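Local structure of 4-hydroxy-3-methylbut-2-enyl diphosphate reductase, apicoplast (Plasmodium falciparum, 4N7B) at residues Glu243-Phe248 and Glu271-Ile276; Glu277-Val282 and Pro297-Ile302; Met327-Lys330 and Asp334-Leu337; Tyr449-Gln452 and Pro457-Leu460; Ile478-Ala483 and Gln492-Leu497. The protein catalyses the final step of the DOXP/MEP pathway, reducing HMBPP to isopentenyl and dimethylallyl diphosphate with an iron-sulfur cluster and electrons from ferredoxin. All coordinates share one frame; numbering follows the deposited sequence.

Overall arrangement
Five contacts, in series along the chain, each pack an apolar side chain between neighbouring elements of the three parallel sheets of this IspH-family reductase. Interactions 1 and 2 belong to the sheet containing strands 273-276 and 287-290; their centres lie about 17 Å apart and they touch where Ile276 CG1 meets Val282 CG2 at 4.0 Å. Interaction 3 serves a second four-stranded sheet, its centre about 25 Å from that of interaction 2. Interactions 4 and 5, with centres about 14 Å apart, share the five-stranded sheet through strands 458-461 and 477-482. All are packing within alpha/beta layers; interactions 2 and 3 lie about 12 Å, side chain to side chain, from probable site residues His293 and Glu345.

Interaction 1 of 5, residues Glu243-Phe248 and Glu271-Ile276; sequences ECLKLF and EGAIFI
Leu245 turns CG away from its own carbonyl carbon (chi1 -74°), towards the segment 271-276. Glu271 makes the same first turn (chi1 -68°) and then runs on extended, so that the two side chains cross at about a right angle. CD1 of Leu245 rests against Glu271 CB at 3.9 Å, touching the aliphatic base of the glutamate. The other methyl, CD2, reaches the backbone: it lies 3.6 Å from the carbonyl O of Glu271 and 3.7 Å from the carbonyl C of Gly272. Ala273 closes the patch, its CB 4.4 Å from Leu245 CD1.

No hydrogen bond joins the segments, and the contact is van der Waals packing by one branched side chain. Leucine suits the place because its forked end can spread over the chain where it turns. Gly272 suits the turn itself: glycine readily adopts its positive phi (119°), and having no side chain it lets Leu245 CD2 close on the backbone. The small Ala273 is buried and also touches Leu268 of helix 262-271. Leu245 extends the apolar patch to Ile252 on strand 252-255, beside which strand 273-276 runs. The end of helix 232-247 thereby packs on a helix-to-strand turn closed by a Schellman motif, within a parallel alpha/beta fold.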
# COMPACT_ATOMS: atom_id res chain seq x y z
N GLU A 243 -18.03 -9.28 -0.27
CA GLU A 243 -19.24 -9.33 0.51
C GLU A 243 -20.37 -8.58 -0.21
O GLU A 243 -21.55 -8.94 -0.09
CB GLU A 243 -18.96 -8.78 1.91
CG GLU A 243 -20.02 -9.13 2.92
CD GLU A 243 -19.99 -10.59 3.29
OE1 GLU A 243 -18.88 -11.17 3.35
OE2 GLU A 243 -21.07 -11.16 3.49
N CYS A 244 -19.99 -7.58 -1.00
CA CYS A 244 -20.94 -6.86 -1.85
C CYS A 244 -21.44 -7.77 -2.95
O CYS A 244 -22.62 -7.76 -3.31
CB CYS A 244 -20.27 -5.64 -2.47
SG CYS A 244 -20.18 -4.21 -1.37
N LEU A 245 -20.52 -8.56 -3.49
CA LEU A 245 -20.86 -9.51 -4.54
C LEU A 245 -21.83 -10.58 -4.05
O LEU A 245 -22.64 -11.07 -4.82
CB LEU A 245 -19.59 -10.17 -5.08
CG LEU A 245 -18.76 -9.25 -5.98
CD1 LEU A 245 -17.37 -9.82 -6.18
CD2 LEU A 245 -19.46 -9.08 -7.32
N LYS A 246 -21.75 -10.94 -2.77
CA LYS A 246 -22.66 -11.92 -2.18
C LYS A 246 -24.05 -11.33 -2.04
O LYS A 246 -25.05 -11.99 -2.32
CB LYS A 246 -22.16 -12.40 -0.82
CG LYS A 246 -21.07 -13.46 -0.92
CD LYS A 246 -20.37 -13.73 0.41
CE LYS A 246 -18.97 -14.34 0.18
NZ LYS A 246 -18.11 -14.33 1.40
N LEU A 247 -24.11 -10.07 -1.62
CA LEU A 247 -25.39 -9.44 -1.38
C LEU A 247 -26.08 -9.03 -2.67
O LEU A 247 -27.16 -9.52 -2.98
CB LEU A 247 -25.23 -8.21 -0.49
CG LEU A 247 -24.77 -8.48 0.94
CD1 LEU A 247 -24.88 -7.19 1.75
CD2 LEU A 247 -25.58 -9.61 1.59
N PHE A 248 -25.44 -8.15 -3.42
CA PHE A 248 -26.08 -7.55 -4.58
C PHE A 248 -25.65 -8.21 -5.87
O PHE A 248 -24.62 -8.88 -5.93
CB PHE A 248 -25.76 -6.06 -4.63
CG PHE A 248 -25.75 -5.43 -3.27
CD1 PHE A 248 -26.94 -5.01 -2.69
CD2 PHE A 248 -24.57 -5.28 -2.56
CE1 PHE A 248 -26.94 -4.43 -1.44
CE2 PHE A 248 -24.57 -4.71 -1.30
CZ PHE A 248 -25.76 -4.28 -0.74
N GLU A 271 -15.45 -12.94 -10.43
CA GLU A 271 -16.58 -13.07 -9.51
C GLU A 271 -17.64 -12.00 -9.77
O GLU A 271 -18.73 -12.05 -9.20
CB GLU A 271 -16.09 -12.99 -8.06
CG GLU A 271 -15.25 -14.17 -7.60
CD GLU A 271 -14.62 -13.97 -6.23
OE1 GLU A 271 -15.13 -13.16 -5.43
OE2 GLU A 271 -13.59 -14.63 -5.96
N GLY A 272 -17.33 -11.02 -10.63
CA GLY A 272 -18.31 -10.05 -11.07
C GLY A 272 -18.00 -8.60 -10.73
O GLY A 272 -18.81 -7.70 -10.98
N ALA A 273 -16.83 -8.34 -10.17
CA ALA A 273 -16.44 -6.96 -9.91
C ALA A 273 -15.92 -6.31 -11.19
O ALA A 273 -15.40 -6.98 -12.09
CB ALA A 273 -15.38 -6.88 -8.81
N ILE A 274 -16.09 -4.99 -11.29
CA ILE A 274 -15.55 -4.23 -12.40
C ILE A 274 -14.86 -2.98 -11.87
O ILE A 274 -15.46 -2.17 -11.16
CB ILE A 274 -16.65 -3.83 -13.40
CG1 ILE A 274 -17.32 -5.08 -13.97
CG2 ILE A 274 -16.08 -2.97 -14.51
CD1 ILE A 274 -18.59 -4.80 -14.75
N PHE A 275 -13.59 -2.83 -12.23
CA PHE A 275 -12.80 -1.69 -11.77
C PHE A 275 -12.84 -0.59 -12.82
O PHE A 275 -12.50 -0.81 -13.98
CB PHE A 275 -11.36 -2.12 -11.48
CG PHE A 275 -11.27 -3.27 -10.53
CD1 PHE A 275 -11.02 -4.55 -10.99
CD2 PHE A 275 -11.49 -3.08 -9.19
CE1 PHE A 275 -10.96 -5.61 -10.11
CE2 PHE A 275 -11.44 -4.13 -8.30
CZ PHE A 275 -11.17 -5.40 -8.76
N ILE A 276 -13.25 0.60 -12.40
CA ILE A 276 -13.48 1.69 -13.34
C ILE A 276 -12.72 2.93 -12.90
O ILE A 276 -12.31 3.04 -11.75
CB ILE A 276 -14.99 2.00 -13.44
CG1 ILE A 276 -15.53 2.54 -12.12
CG2 ILE A 276 -15.76 0.74 -13.82
CD1 ILE A 276 -15.37 4.04 -11.93

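Interaction 2 of 5, residues Glu277-Val282 and Pro297-Ile302; sequences EDLNDV and PQIREI
A short 3-10 turn, residues 279-281, links strand 273-276 to strand 287-290 in this alpha/beta fold, and its first residue packs against helix 297-305. Leu279 supplies the whole of the turn's side of the contact. Its methyl CD2 sits between two isoleucines one helical turn apart, 3.8 Å from Ile299 CG2 and likewise 3.8 Å from Ile302 CG2. The second methyl, CD1, adds a touch on Ile299 CG2 at 3.9 Å, so both ends of the leucine fork share that one methyl.

The isoleucines present the same branch. In each, CG2 stands opposite the backbone N while CG1 takes the position beside it, which leaves the short gamma methyls to meet the leucine. Residues three apart on a helix fall on nearly the same face, and a beta-branched residue brings a methyl forward close to the backbone. The leucine side chain crosses both isoleucines at a slant.

The turn is shaped by Asp278 just ahead of Leu279. Its OD1 accepts a hydrogen bond from Asn280 N at 2.9 Å, with an N-H...O angle of 153°, forming an Asx turn. The bond arrives on the anti side of the carboxylate, 18° out of its plane. Short-chained aspartate is well fitted to reach a backbone N-H two residues on.

Leu279 is buried and also touches Lys255 of strand 252-255 and Leu288 of strand 287-290, thus lying between that sheet and helix 297-305.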
# COMPACT_ATOMS: atom_id res chain seq x y z
N GLU A 277 -12.53 3.86 -13.83
CA GLU A 277 -11.96 5.16 -13.50
C GLU A 277 -12.95 6.26 -13.83
O GLU A 277 -12.88 7.36 -13.28
CB GLU A 277 -10.66 5.39 -14.28
CG GLU A 277 -9.54 4.44 -13.92
CD GLU A 277 -9.06 4.59 -12.49
OE1 GLU A 277 -9.47 5.56 -11.81
OE2 GLU A 277 -8.26 3.74 -12.05
N ASP A 278 -13.88 5.96 -14.73
CA ASP A 278 -14.87 6.93 -15.16
C ASP A 278 -16.20 6.58 -14.52
O ASP A 278 -16.80 5.55 -14.84
CB ASP A 278 -14.98 6.91 -16.68
CG ASP A 278 -15.73 8.11 -17.22
OD1 ASP A 278 -16.76 8.50 -16.63
OD2 ASP A 278 -15.29 8.67 -18.25
N LEU A 279 -16.67 7.43 -13.62
CA LEU A 279 -17.91 7.17 -12.89
C LEU A 279 -19.15 7.14 -13.78
O LEU A 279 -20.21 6.70 -13.35
CB LEU A 279 -18.10 8.19 -11.77
CG LEU A 279 -17.56 7.70 -10.42
CD1 LEU A 279 -16.04 7.62 -10.46
CD2 LEU A 279 -18.05 8.60 -9.29
N ASN A 280 -19.03 7.60 -15.03
CA ASN A 280 -20.12 7.48 -15.99
C ASN A 280 -20.32 6.04 -16.42
O ASN A 280 -21.39 5.68 -16.93
CB ASN A 280 -19.85 8.33 -17.23
CG ASN A 280 -20.09 9.79 -16.98
OD1 ASN A 280 -20.79 10.17 -16.04
ND2 ASN A 280 -19.53 10.64 -17.84
N ASP A 281 -19.29 5.22 -16.22
CA ASP A 281 -19.38 3.80 -16.50
C ASP A 281 -20.21 3.14 -15.41
O ASP A 281 -20.49 1.94 -15.47
CB ASP A 281 -17.98 3.17 -16.54
CG ASP A 281 -17.17 3.63 -17.73
OD1 ASP A 281 -17.64 4.53 -18.47
OD2 ASP A 281 -16.05 3.11 -17.93
N VAL A 282 -20.60 3.93 -14.41
CA VAL A 282 -21.43 3.42 -13.32
C VAL A 282 -22.87 3.93 -13.42
O VAL A 282 -23.11 5.13 -13.37
CB VAL A 282 -20.87 3.83 -11.95
CG1 VAL A 282 -21.78 3.29 -10.85
CG2 VAL A 282 -19.45 3.31 -11.79
N PRO A 297 -12.08 13.85 -2.69
CA PRO A 297 -13.40 14.27 -2.19
C PRO A 297 -14.36 14.62 -3.32
O PRO A 297 -15.56 14.39 -3.22
CB PRO A 297 -13.09 15.54 -1.38
CG PRO A 297 -11.63 15.46 -1.06
CD PRO A 297 -10.98 14.65 -2.13
N GLN A 298 -13.80 15.17 -4.39
CA GLN A 298 -14.58 15.61 -5.54
C GLN A 298 -15.33 14.44 -6.17
O GLN A 298 -16.47 14.56 -6.59
CB GLN A 298 -13.66 16.25 -6.57
CG GLN A 298 -12.99 17.55 -6.11
CD GLN A 298 -11.75 17.32 -5.25
OE1 GLN A 298 -11.40 16.19 -4.92
NE2 GLN A 298 -11.08 18.41 -4.87
N ILE A 299 -14.66 13.29 -6.23
CA ILE A 299 -15.27 12.09 -6.78
C ILE A 299 -16.52 11.74 -5.99
O ILE A 299 -17.51 11.27 -6.55
CB ILE A 299 -14.31 10.89 -6.72
CG1 ILE A 299 -13.03 11.21 -7.50
CG2 ILE A 299 -14.97 9.66 -7.28
CD1 ILE A 299 -13.28 11.59 -8.93
N ARG A 300 -16.48 11.98 -4.68
CA ARG A 300 -17.60 11.65 -3.82
C ARG A 300 -18.84 12.48 -4.17
O ARG A 300 -19.92 11.93 -4.39
CB ARG A 300 -17.24 11.86 -2.34
CG ARG A 300 -16.14 10.95 -1.87
CD ARG A 300 -15.64 11.29 -0.47
NE ARG A 300 -15.75 10.10 0.37
CZ ARG A 300 -14.74 9.38 0.82
NH1 ARG A 300 -13.48 9.70 0.57
NH2 ARG A 300 -14.99 8.32 1.56
N GLU A 301 -18.69 13.79 -4.24
CA GLU A 301 -19.85 14.63 -4.51
C GLU A 301 -20.47 14.22 -5.84
O GLU A 301 -21.69 14.25 -6.00
CB GLU A 301 -19.49 16.12 -4.47
CG GLU A 301 -18.32 16.54 -5.34
CD GLU A 301 -17.85 17.96 -5.04
OE1 GLU A 301 -18.06 18.43 -3.89
OE2 GLU A 301 -17.27 18.61 -5.94
N ILE A 302 -19.64 13.80 -6.79
CA ILE A 302 -20.13 13.27 -8.05
C ILE A 302 -20.98 12.03 -7.83
O ILE A 302 -22.01 11.85 -8.49
CB ILE A 302 -18.99 12.89 -8.98
CG1 ILE A 302 -18.31 14.15 -9.50
CG2 ILE A 302 -19.50 12.02 -10.13
CD1 ILE A 302 -17.24 13.88 -10.52

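Interaction 3 of 5, residues Met327-Lys330 and Asp334-Leu337; sequences MKAK and DIIL
Apolar packing carries this contact, and it comes down to one methyl of Ile335 against the last turn of helix 316-329. CD1 of Ile335 approaches Ala329 CB to 3.9 Å, methyl against methyl. The isoleucine sends CG1 out beside its backbone N, opposite the carbonyl carbon (chi1 -82°), and so points this longer branch at the helix. Alanine is apt here, since its short side chain lets the methyl come close to the helix backbone; isoleucine, beta-branched, is at home in an extended strand, and its longer branch reaches the helix.

The same CD1 lies 3.8 Å from Ala329 N and 4.3 Å from Lys328 C, so it rests over the peptide joining these residues. Strand 334-338 follows the helix after a short connection and enters a parallel sheet between strands 357-360 and 377-381, so the contact packs the helix end on the strand that comes next in the chain. Ile335 is buried and also touches Thr357, while Ala329 touches Cys356.

The charged ends of the neighbouring side chains turn elsewhere. Lys328 starts towards the strand, its CB 4.4 Å from Ile335 CD1, but the chain then bends off, and NZ forms a salt bridge with Glu331. Asp334 points away from the helix, and its OD2 is hydrogen-bonded to His358 NE2.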
# COMPACT_ATOMS: atom_id res chain seq x y z
N MET A 327 -7.67 18.82 8.71
CA MET A 327 -7.69 19.44 10.03
C MET A 327 -6.67 20.57 10.14
O MET A 327 -6.94 21.62 10.73
CB MET A 327 -7.40 18.40 11.10
CG MET A 327 -7.27 18.98 12.51
SD MET A 327 -6.92 17.68 13.71
CE MET A 327 -5.54 16.83 13.02
N LYS A 328 -5.49 20.34 9.59
CA LYS A 328 -4.42 21.34 9.67
C LYS A 328 -4.64 22.45 8.67
O LYS A 328 -4.26 23.60 8.91
CB LYS A 328 -3.06 20.69 9.47
CG LYS A 328 -2.66 19.83 10.65
CD LYS A 328 -2.58 20.69 11.91
CE LYS A 328 -2.36 19.86 13.14
NZ LYS A 328 -2.10 20.74 14.30
N ALA A 329 -5.29 22.14 7.55
CA ALA A 329 -5.57 23.19 6.57
C ALA A 329 -6.57 24.15 7.17
O ALA A 329 -6.48 25.35 6.95
CB ALA A 329 -6.10 22.60 5.29
N LYS A 330 -7.53 23.63 7.93
CA LYS A 330 -8.52 24.49 8.56
C LYS A 330 -7.88 25.34 9.65
O LYS A 330 -8.46 26.34 10.08
CB LYS A 330 -9.69 23.68 9.12
CG LYS A 330 -10.84 24.54 9.64
CD LYS A 330 -11.90 23.70 10.35
CE LYS A 330 -12.62 22.75 9.39
NZ LYS A 330 -13.35 23.49 8.31
N ASP A 334 0.02 25.38 5.76
CA ASP A 334 0.21 24.86 4.43
C ASP A 334 0.74 23.47 4.64
O ASP A 334 1.39 23.20 5.65
CB ASP A 334 1.18 25.70 3.61
CG ASP A 334 0.46 26.64 2.66
OD1 ASP A 334 -0.55 27.25 3.08
OD2 ASP A 334 0.90 26.78 1.50
N ILE A 335 0.46 22.57 3.71
CA ILE A 335 0.77 21.17 3.92
C ILE A 335 1.76 20.65 2.90
O ILE A 335 1.57 20.83 1.70
CB ILE A 335 -0.49 20.32 3.86
CG1 ILE A 335 -1.21 20.36 5.21
CG2 ILE A 335 -0.15 18.88 3.54
CD1 ILE A 335 -2.50 21.06 5.17
N ILE A 336 2.83 20.01 3.38
CA ILE A 336 3.79 19.38 2.49
C ILE A 336 3.52 17.89 2.46
O ILE A 336 3.54 17.24 3.48
CB ILE A 336 5.24 19.61 2.92
CG1 ILE A 336 5.75 20.97 2.44
CG2 ILE A 336 6.14 18.62 2.23
CD1 ILE A 336 5.11 22.13 3.09
N LEU A 337 3.27 17.36 1.27
CA LEU A 337 2.92 15.96 1.10
C LEU A 337 4.07 15.24 0.41
O LEU A 337 4.29 15.43 -0.77
CB LEU A 337 1.67 15.85 0.24
CG LEU A 337 1.25 14.44 -0.21
CD1 LEU A 337 1.28 13.47 0.94
CD2 LEU A 337 -0.14 14.50 -0.80

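Interaction 4 of 5, residues Tyr449-Gln452 and Pro457-Leu460; sequences YSSQ and PAVL
The end of helix 442-452 comes near the start of strand 458-461, with Gln452 CA and Pro457 CA 5.4 Å apart. Ser451 and Gln452 keep helical backbone angles, whereas Ala458 is fully extended (phi -149°, psi 151°) and directs its methyl towards the helix. No hydrogen bond joins the two segments.

Ala458 CB is the meeting point of the side chains. It lies 3.9 Å from Ser451 CB and at the same distance from Ser451 OG, so the serine lies alongside the methyl with both of its side-chain atoms. Gln452 adds its CG, 4.0 Å from Ala458 CB. Alanine fits because its small side chain allows the helix to come near the strand. These are the second and third elements of a beta-alpha-beta unit made of strand 432-436, helix 442-452 and strand 458-461, and the two strands are parallel neighbours in the sheet.

The hydroxyl of Ser451 finds its hydrogen-bonding partners outside the segments. OG stands opposite the backbone N (chi1 175°), and is hydrogen-bonded to Val456 O and Thr433 OG1; Pro457 O is farther, 4.1 Å from Ser451 OG. The buried serine thus satisfies its polar atom while its CB packs on the alanine. Gln452 is extended beyond CG, which brings NE2 to 4.0 Å from Ala458 O, too long for a hydrogen bond; at this exposed position its CG takes part in the packing.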
# COMPACT_ATOMS: atom_id res chain seq x y z
N TYR A 449 13.86 -2.26 -3.04
CA TYR A 449 14.81 -1.16 -2.89
C TYR A 449 15.52 -1.23 -1.54
O TYR A 449 16.71 -0.96 -1.44
CB TYR A 449 14.06 0.14 -3.02
CG TYR A 449 14.86 1.41 -2.88
CD1 TYR A 449 15.62 1.90 -3.93
CD2 TYR A 449 14.80 2.16 -1.71
CE1 TYR A 449 16.31 3.09 -3.83
CE2 TYR A 449 15.50 3.35 -1.60
CZ TYR A 449 16.26 3.81 -2.67
OH TYR A 449 16.95 4.99 -2.55
N SER A 450 14.78 -1.57 -0.49
CA SER A 450 15.35 -1.63 0.86
C SER A 450 16.51 -2.61 0.90
O SER A 450 17.52 -2.36 1.53
CB SER A 450 14.29 -2.06 1.89
OG SER A 450 13.25 -1.11 2.00
N SER A 451 16.35 -3.75 0.23
CA SER A 451 17.43 -4.74 0.14
C SER A 451 18.60 -4.24 -0.69
O SER A 451 19.77 -4.47 -0.36
CB SER A 451 16.88 -6.04 -0.46
OG SER A 451 17.90 -7.00 -0.68
N GLN A 452 18.31 -3.57 -1.81
CA GLN A 452 19.38 -3.15 -2.72
C GLN A 452 20.30 -2.10 -2.10
O GLN A 452 21.53 -2.19 -2.27
CB GLN A 452 18.82 -2.61 -4.02
CG GLN A 452 18.13 -3.65 -4.86
CD GLN A 452 17.40 -3.03 -6.03
OE1 GLN A 452 16.67 -2.06 -5.86
NE2 GLN A 452 17.63 -3.55 -7.21
N PRO A 457 21.31 -7.89 -3.83
CA PRO A 457 20.51 -7.88 -5.06
C PRO A 457 19.11 -8.38 -4.77
O PRO A 457 18.91 -9.25 -3.93
CB PRO A 457 21.26 -8.86 -5.97
CG PRO A 457 22.65 -8.91 -5.44
CD PRO A 457 22.54 -8.69 -3.96
N ALA A 458 18.13 -7.82 -5.47
CA ALA A 458 16.75 -8.12 -5.16
C ALA A 458 15.92 -8.05 -6.43
O ALA A 458 16.27 -7.34 -7.36
CB ALA A 458 16.23 -7.12 -4.15
N VAL A 459 14.84 -8.81 -6.46
CA VAL A 459 13.98 -8.86 -7.62
C VAL A 459 12.55 -8.93 -7.13
O VAL A 459 12.27 -9.56 -6.12
CB VAL A 459 14.21 -10.13 -8.51
CG1 VAL A 459 15.54 -10.06 -9.20
CG2 VAL A 459 14.12 -11.41 -7.67
N LEU A 460 11.66 -8.29 -7.88
CA LEU A 460 10.25 -8.30 -7.60
C LEU A 460 9.61 -9.21 -8.62
O LEU A 460 9.75 -8.99 -9.81
CB LEU A 460 9.70 -6.89 -7.76
CG LEU A 460 8.19 -6.82 -7.57
CD1 LEU A 460 7.85 -7.13 -6.12
CD2 LEU A 460 7.72 -5.44 -7.94

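Interaction 5 of 5, residues Ile478-Ala483 and Gln492-Leu497; sequences IALTSA and QKFVNL
This is a buried helix-on-sheet contact, wholly apolar, in which strand 477-482 of the five-stranded parallel sheet receives helix 488-499. The helix follows the strand in the chain after a short connection. Leu480 is the one strand residue involved, and it meets two successive helix residues, Phe494 and Val495.

The leucine methyl CD2 does the touching. It lies 3.8 Å from Val495 CG2 and 4.0 Å from Phe494 CB, so that it reaches the helix where the two side chains leave the backbone. Leu480 extends CG opposite its own N (chi1 173°), which projects the forked end from the strand towards the helix. Its side chain meets that of Val495 at about a right angle and that of Phe494 on a slant.

Phe494 offers its beta carbon to the leucine, while the ring is carried off towards other partners. Its CG stands opposite the carbonyl carbon (chi1 -86°). In Val495 the methyl CG2 occupies the place beside the backbone N, and this branch is the one that meets the strand. Leucine gives the reach needed from a strand, where the nearest CA atoms, those of Leu480 and Val495, are 8.4 Å apart; the compact valine fits close to the sheet, and the large phenylalanine packs on Val436.

Around this patch, Leu480 also touches Leu222 and Leu224 of strand 221-226 and Ile434 and Val436 of strand 432-436, the strands flanking its own, while Val495 packs on Leu224, so the helix residues pack over the side chains of three adjacent strands.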
# COMPACT_ATOMS: atom_id res chain seq x y z
N ILE A 478 18.75 -17.16 0.32
CA ILE A 478 17.69 -16.30 -0.19
C ILE A 478 16.79 -15.77 0.92
O ILE A 478 16.32 -16.52 1.80
CB ILE A 478 16.84 -17.09 -1.16
CG1 ILE A 478 17.69 -17.52 -2.34
CG2 ILE A 478 15.62 -16.30 -1.59
CD1 ILE A 478 17.01 -18.55 -3.21
N ALA A 479 16.55 -14.48 0.88
CA ALA A 479 15.59 -13.82 1.74
C ALA A 479 14.28 -13.76 0.95
O ALA A 479 14.24 -13.19 -0.15
CB ALA A 479 16.08 -12.42 2.05
N LEU A 480 13.21 -14.38 1.46
CA LEU A 480 11.95 -14.38 0.71
C LEU A 480 10.86 -13.65 1.48
O LEU A 480 10.55 -14.02 2.62
CB LEU A 480 11.50 -15.79 0.38
CG LEU A 480 10.12 -15.96 -0.25
CD1 LEU A 480 10.07 -15.37 -1.66
CD2 LEU A 480 9.74 -17.44 -0.28
N THR A 481 10.29 -12.60 0.88
CA THR A 481 9.18 -11.90 1.49
C THR A 481 8.12 -11.53 0.46
O THR A 481 8.22 -11.92 -0.70
CB THR A 481 9.63 -10.65 2.25
OG1 THR A 481 8.51 -10.13 2.98
CG2 THR A 481 10.13 -9.61 1.32
N SER A 482 7.11 -10.77 0.85
CA SER A 482 6.06 -10.43 -0.08
C SER A 482 5.40 -9.14 0.35
O SER A 482 5.40 -8.79 1.53
CB SER A 482 5.02 -11.56 -0.14
OG SER A 482 4.45 -11.77 1.14
N ALA A 483 4.85 -8.43 -0.63
CA ALA A 483 4.25 -7.13 -0.40
C ALA A 483 2.91 -7.23 0.30
O ALA A 483 2.34 -8.31 0.43
CB ALA A 483 4.08 -6.42 -1.71
N GLN A 492 3.75 -19.17 -1.34
CA GLN A 492 3.94 -20.59 -1.06
C GLN A 492 4.50 -21.34 -2.27
O GLN A 492 5.28 -22.28 -2.13
CB GLN A 492 2.63 -21.25 -0.60
CG GLN A 492 2.14 -20.67 0.70
CD GLN A 492 3.10 -20.98 1.85
OE1 GLN A 492 4.00 -21.82 1.72
NE2 GLN A 492 2.91 -20.30 2.99
N LYS A 493 4.08 -20.94 -3.47
CA LYS A 493 4.61 -21.57 -4.68
C LYS A 493 6.13 -21.36 -4.76
O LYS A 493 6.87 -22.25 -5.20
CB LYS A 493 3.94 -20.95 -5.91
CG LYS A 493 2.43 -21.13 -5.96
CD LYS A 493 1.87 -20.78 -7.33
CE LYS A 493 0.37 -20.94 -7.37
NZ LYS A 493 -0.22 -20.76 -8.75
N PHE A 494 6.60 -20.20 -4.34
CA PHE A 494 8.04 -19.99 -4.26
C PHE A 494 8.67 -20.94 -3.25
O PHE A 494 9.68 -21.60 -3.53
CB PHE A 494 8.38 -18.54 -3.90
CG PHE A 494 8.43 -17.62 -5.10
CD1 PHE A 494 9.58 -17.53 -5.89
CD2 PHE A 494 7.33 -16.85 -5.46
CE1 PHE A 494 9.62 -16.68 -6.99
CE2 PHE A 494 7.37 -16.00 -6.57
CZ PHE A 494 8.51 -15.92 -7.32
N VAL A 495 8.07 -21.05 -2.07
CA VAL A 495 8.63 -21.92 -1.05
C VAL A 495 8.67 -23.34 -1.60
O VAL A 495 9.67 -24.04 -1.47
CB VAL A 495 7.79 -21.89 0.22
CG1 VAL A 495 8.21 -23.01 1.17
CG2 VAL A 495 7.90 -20.53 0.87
N ASN A 496 7.59 -23.75 -2.26
CA ASN A 496 7.53 -25.11 -2.79
C ASN A 496 8.60 -25.37 -3.86
O ASN A 496 9.28 -26.38 -3.84
CB ASN A 496 6.12 -25.39 -3.33
CG ASN A 496 6.06 -26.66 -4.14
OD1 ASN A 496 5.93 -27.76 -3.59
ND2 ASN A 496 6.18 -26.53 -5.45
N LEU A 497 8.75 -24.44 -4.79
CA LEU A 497 9.76 -24.59 -5.83
C LEU A 497 11.17 -24.65 -5.23
O LEU A 497 11.94 -25.52 -5.56
CB LEU A 497 9.65 -23.42 -6.80
CG LEU A 497 10.69 -23.37 -7.92
CD1 LEU A 497 10.40 -24.43 -8.94
CD2 LEU A 497 10.75 -21.98 -8.55